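Local coordinates for protein hydrazine synthase gamma subunit (Candidatus Kuenenia stuttgartiensis, PDB 5C2V) that reduces nitric oxide to hydroxylamine, the first half-reaction of hydrazine synthesis, as a diheme c subunit of the hydrazine synthase complex, at residues L18-V26 with E137-A146. Residues are numbered along the deposited sequence; the frame is centred on the assembly and turned at random.
Sequences LGREEPLTV and ENFSPMRLEA
The carbonyl oxygen of G19 is gripped twice: R143 NE donates to G19 O at 3.0 Å, and a water that also donates to E21 OE1 gives its other proton to it. That water accepts from OG of S140, the N-cap residue of helix 141-152, whose OG also takes a weak bond from R143 N. The loop leading to helix 26-30 thus packs on the start of a helix in the alpha-helical lobe that holds heme 1. Arginine suits its place because one guanidinium edge serves two successive carbonyls; its NH2 meets R20 O at 2.9 Å, nearly straight (169°) and on a lone pair, while NH1 turns to Q49. The R143 side chain bends at chi3 (-86°) to bring this edge round to the loop.

R20 answers with a side-on salt bridge to E137, NE to OE1 and NH2 to the syn lone pair of OE2, guanidinium and carboxylate planes 44° apart; R20 NH1 reaches K393 O of the alpha subunit, so this end lies at the subunit interface. Beyond it, L24 N donates to F139 O (2.8 Å), and the N138 amide suits its place because ND2 serves both L24 O and N398 OD1 of the alpha subunit. The F139 side chain touches a heme c. Branched L24 fills two directions, CD2 against P141 CG at 3.6 Å and CD1 against L144 CD2. At the other end, L18 lays CD1 against A146 CB and 3.9 Å from M142 CG.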
loop_
_atom_site.group_PDB
_atom_site.type_symbol
_atom_site.label_atom_id
_atom_site.label_comp_id
_atom_site.label_asym_id
_atom_site.label_seq_id
_atom_site.Cartn_x
_atom_site.Cartn_y
_atom_site.Cartn_z
ATOM N N LEU C 18 -44.387 28.387 11.124
ATOM C CA LEU C 18 -44.417 28.046 12.542
ATOM C C LEU C 18 -43.043 27.588 13.016
ATOM O O LEU C 18 -42.279 26.999 12.253
ATOM C CB LEU C 18 -45.456 26.955 12.811
ATOM C CG LEU C 18 -46.902 27.271 12.425
ATOM C CD1 LEU C 18 -47.789 26.054 12.628
ATOM C CD2 LEU C 18 -47.425 28.458 13.218
ATOM N N GLY C 19 -42.737 27.859 14.280
ATOM C CA GLY C 19 -41.451 27.496 14.845
ATOM C C GLY C 19 -41.309 26.010 15.109
ATOM O O GLY C 19 -42.217 25.226 14.829
ATOM N N ARG C 20 -40.157 25.623 15.645
ATOM C CA ARG C 20 -39.879 24.228 15.962
ATOM C C ARG C 20 -40.657 23.759 17.186
ATOM O O ARG C 20 -41.336 22.732 17.146
ATOM C CB ARG C 20 -38.381 24.029 16.199
ATOM C CG ARG C 20 -37.974 22.590 16.451
ATOM C CD ARG C 20 -36.520 22.512 16.875
ATOM N NE ARG C 20 -36.033 21.137 16.919
ATOM C CZ ARG C 20 -34.812 20.794 17.314
ATOM N NH1 ARG C 20 -33.954 21.725 17.704
ATOM N NH2 ARG C 20 -34.450 19.520 17.320
ATOM N N GLU C 21 -40.547 24.530 18.265
ATOM C CA GLU C 21 -41.166 24.209 19.548
ATOM C C GLU C 21 -40.764 22.818 20.043
ATOM O O GLU C 21 -39.597 22.436 19.953
ATOM C CB GLU C 21 -42.690 24.324 19.452
ATOM C CG GLU C 21 -43.169 25.691 18.985
ATOM C CD GLU C 21 -44.639 25.927 19.272
ATOM O OE1 GLU C 21 -45.427 26.024 18.307
ATOM O OE2 GLU C 21 -45.004 26.023 20.462
ATOM N N GLU C 22 -41.730 22.068 20.563
ATOM C CA GLU C 22 -41.452 20.746 21.117
ATOM C C GLU C 22 -42.113 19.636 20.304
ATOM O O GLU C 22 -43.339 19.561 20.230
ATOM C CB GLU C 22 -41.915 20.669 22.575
ATOM C CG GLU C 22 -41.674 19.320 23.237
ATOM C CD GLU C 22 -40.201 19.007 23.414
ATOM O OE1 GLU C 22 -39.714 18.043 22.786
ATOM O OE2 GLU C 22 -39.527 19.723 24.187
ATOM N N PRO C 23 -41.293 18.774 19.685
ATOM C CA PRO C 23 -41.746 17.626 18.892
ATOM C C PRO C 23 -42.574 16.639 19.706
ATOM O O PRO C 23 -42.263 16.378 20.868
ATOM C CB PRO C 23 -40.436 16.976 18.431
ATOM C CG PRO C 23 -39.433 18.067 18.482
ATOM C CD PRO C 23 -39.830 18.922 19.646
ATOM N N LEU C 24 -43.618 16.097 19.089
ATOM C CA LEU C 24 -44.464 15.102 19.730
ATOM C C LEU C 24 -43.766 13.752 19.829
ATOM O O LEU C 24 -42.949 13.404 18.979
ATOM C CB LEU C 24 -45.775 14.941 18.957
ATOM C CG LEU C 24 -46.784 16.086 19.016
ATOM C CD1 LEU C 24 -47.809 15.942 17.903
ATOM C CD2 LEU C 24 -47.465 16.104 20.372
ATOM N N THR C 25 -44.078 13.000 20.878
ATOM C CA THR C 25 -43.696 11.596 20.935
ATOM C C THR C 25 -44.696 10.792 20.111
ATOM O O THR C 25 -45.821 11.242 19.889
ATOM C CB THR C 25 -43.655 11.061 22.377
ATOM O OG1 THR C 25 -44.990 10.902 22.873
ATOM C CG2 THR C 25 -42.884 12.011 23.280
ATOM N N VAL C 26 -44.284 9.620 19.640
ATOM C CA VAL C 26 -45.188 8.735 18.910
ATOM C C VAL C 26 -46.433 8.347 19.731
ATOM O O VAL C 26 -47.540 8.324 19.186
ATOM C CB VAL C 26 -44.463 7.454 18.433
ATOM C CG1 VAL C 26 -45.420 6.540 17.683
ATOM C CG2 VAL C 26 -43.279 7.817 17.555
ATOM N N GLU C 137 -37.251 14.179 12.483
ATOM C CA GLU C 137 -37.821 14.641 13.746
ATOM C C GLU C 137 -39.341 14.770 13.671
ATOM O O GLU C 137 -39.887 15.217 12.660
ATOM C CB GLU C 137 -37.204 15.981 14.148
ATOM C CG GLU C 137 -37.542 16.422 15.562
ATOM C CD GLU C 137 -36.798 17.675 15.974
ATOM O OE1 GLU C 137 -36.874 18.683 15.240
ATOM O OE2 GLU C 137 -36.128 17.651 17.028
ATOM N N ASN C 138 -40.016 14.378 14.747
ATOM C CA ASN C 138 -41.471 14.446 14.815
ATOM C C ASN C 138 -41.992 15.879 14.808
ATOM O O ASN C 138 -41.280 16.813 15.175
ATOM C CB ASN C 138 -41.981 13.726 16.064
ATOM C CG ASN C 138 -41.824 12.222 15.977
ATOM O OD1 ASN C 138 -41.859 11.644 14.891
ATOM N ND2 ASN C 138 -41.657 11.578 17.126
ATOM N N PHE C 139 -43.244 16.038 14.391
ATOM C CA PHE C 139 -43.881 17.349 14.339
ATOM C C PHE C 139 -44.287 17.840 15.723
ATOM O O PHE C 139 -44.592 17.044 16.612
ATOM C CB PHE C 139 -45.114 17.308 13.434
ATOM C CG PHE C 139 -44.806 17.010 11.996
ATOM C CD1 PHE C 139 -43.685 17.547 11.386
ATOM C CD2 PHE C 139 -45.639 16.190 11.255
ATOM C CE1 PHE C 139 -43.404 17.274 10.061
ATOM C CE2 PHE C 139 -45.362 15.911 9.929
ATOM C CZ PHE C 139 -44.242 16.454 9.333
ATOM N N SER C 140 -44.283 19.156 15.897
ATOM C CA SER C 140 -44.857 19.772 17.085
ATOM C C SER C 140 -46.378 19.680 16.978
ATOM O O SER C 140 -46.902 19.478 15.881
ATOM C CB SER C 140 -44.397 21.228 17.217
ATOM O OG SER C 140 -44.871 22.014 16.138
ATOM N N PRO C 141 -47.093 19.808 18.109
ATOM C CA PRO C 141 -48.560 19.756 18.060
ATOM C C PRO C 141 -49.153 20.777 17.090
ATOM O O PRO C 141 -50.056 20.454 16.312
ATOM C CB PRO C 141 -48.971 20.081 19.499
ATOM C CG PRO C 141 -47.811 19.664 20.326
ATOM C CD PRO C 141 -46.590 19.919 19.491
ATOM N N MET C 142 -48.623 21.995 17.134
ATOM C CA MET C 142 -49.124 23.094 16.319
ATOM C C MET C 142 -48.948 22.828 14.826
ATOM O O MET C 142 -49.886 22.989 14.046
ATOM C CB MET C 142 -48.422 24.398 16.701
ATOM C CG MET C 142 -49.158 25.652 16.263
ATOM S SD MET C 142 -50.759 25.816 17.077
ATOM C CE MET C 142 -51.326 27.376 16.403
ATOM N N ARG C 143 -47.743 22.421 14.435
ATOM C CA ARG C 143 -47.445 22.165 13.030
ATOM C C ARG C 143 -48.255 20.989 12.492
ATOM O O ARG C 143 -48.704 21.007 11.342
ATOM C CB ARG C 143 -45.945 21.916 12.836
ATOM C CG ARG C 143 -45.111 23.190 12.890
ATOM C CD ARG C 143 -43.656 22.957 12.501
ATOM N NE ARG C 143 -42.838 22.516 13.627
ATOM C CZ ARG C 143 -42.282 21.314 13.726
ATOM N NH1 ARG C 143 -42.446 20.422 12.757
ATOM N NH2 ARG C 143 -41.552 21.005 14.790
ATOM N N LEU C 144 -48.450 19.973 13.326
ATOM C CA LEU C 144 -49.272 18.832 12.944
ATOM C C LEU C 144 -50.715 19.268 12.721
ATOM O O LEU C 144 -51.316 18.942 11.696
ATOM C CB LEU C 144 -49.211 17.733 14.006
ATOM C CG LEU C 144 -50.045 16.485 13.701
ATOM C CD1 LEU C 144 -49.704 15.931 12.325
ATOM C CD2 LEU C 144 -49.848 15.423 14.773
ATOM N N GLU C 145 -51.261 20.014 13.679
ATOM C CA GLU C 145 -52.633 20.505 13.571
ATOM C C GLU C 145 -52.815 21.363 12.321
ATOM O O GLU C 145 -53.825 21.254 11.629
ATOM C CB GLU C 145 -53.024 21.304 14.815
ATOM C CG GLU C 145 -54.466 21.789 14.798
ATOM C CD GLU C 145 -54.824 22.619 16.014
ATOM O OE1 GLU C 145 -53.943 22.834 16.872
ATOM O OE2 GLU C 145 -55.992 23.055 16.111
ATOM N N ALA C 146 -51.828 22.208 12.037
ATOM C CA ALA C 146 -51.860 23.057 10.851
ATOM C C ALA C 146 -51.858 22.217 9.577
ATOM O O ALA C 146 -52.604 22.494 8.633
ATOM C CB ALA C 146 -50.682 24.018 10.854
HETATM O O HOH W 1 -44.673 24.764 16.220
#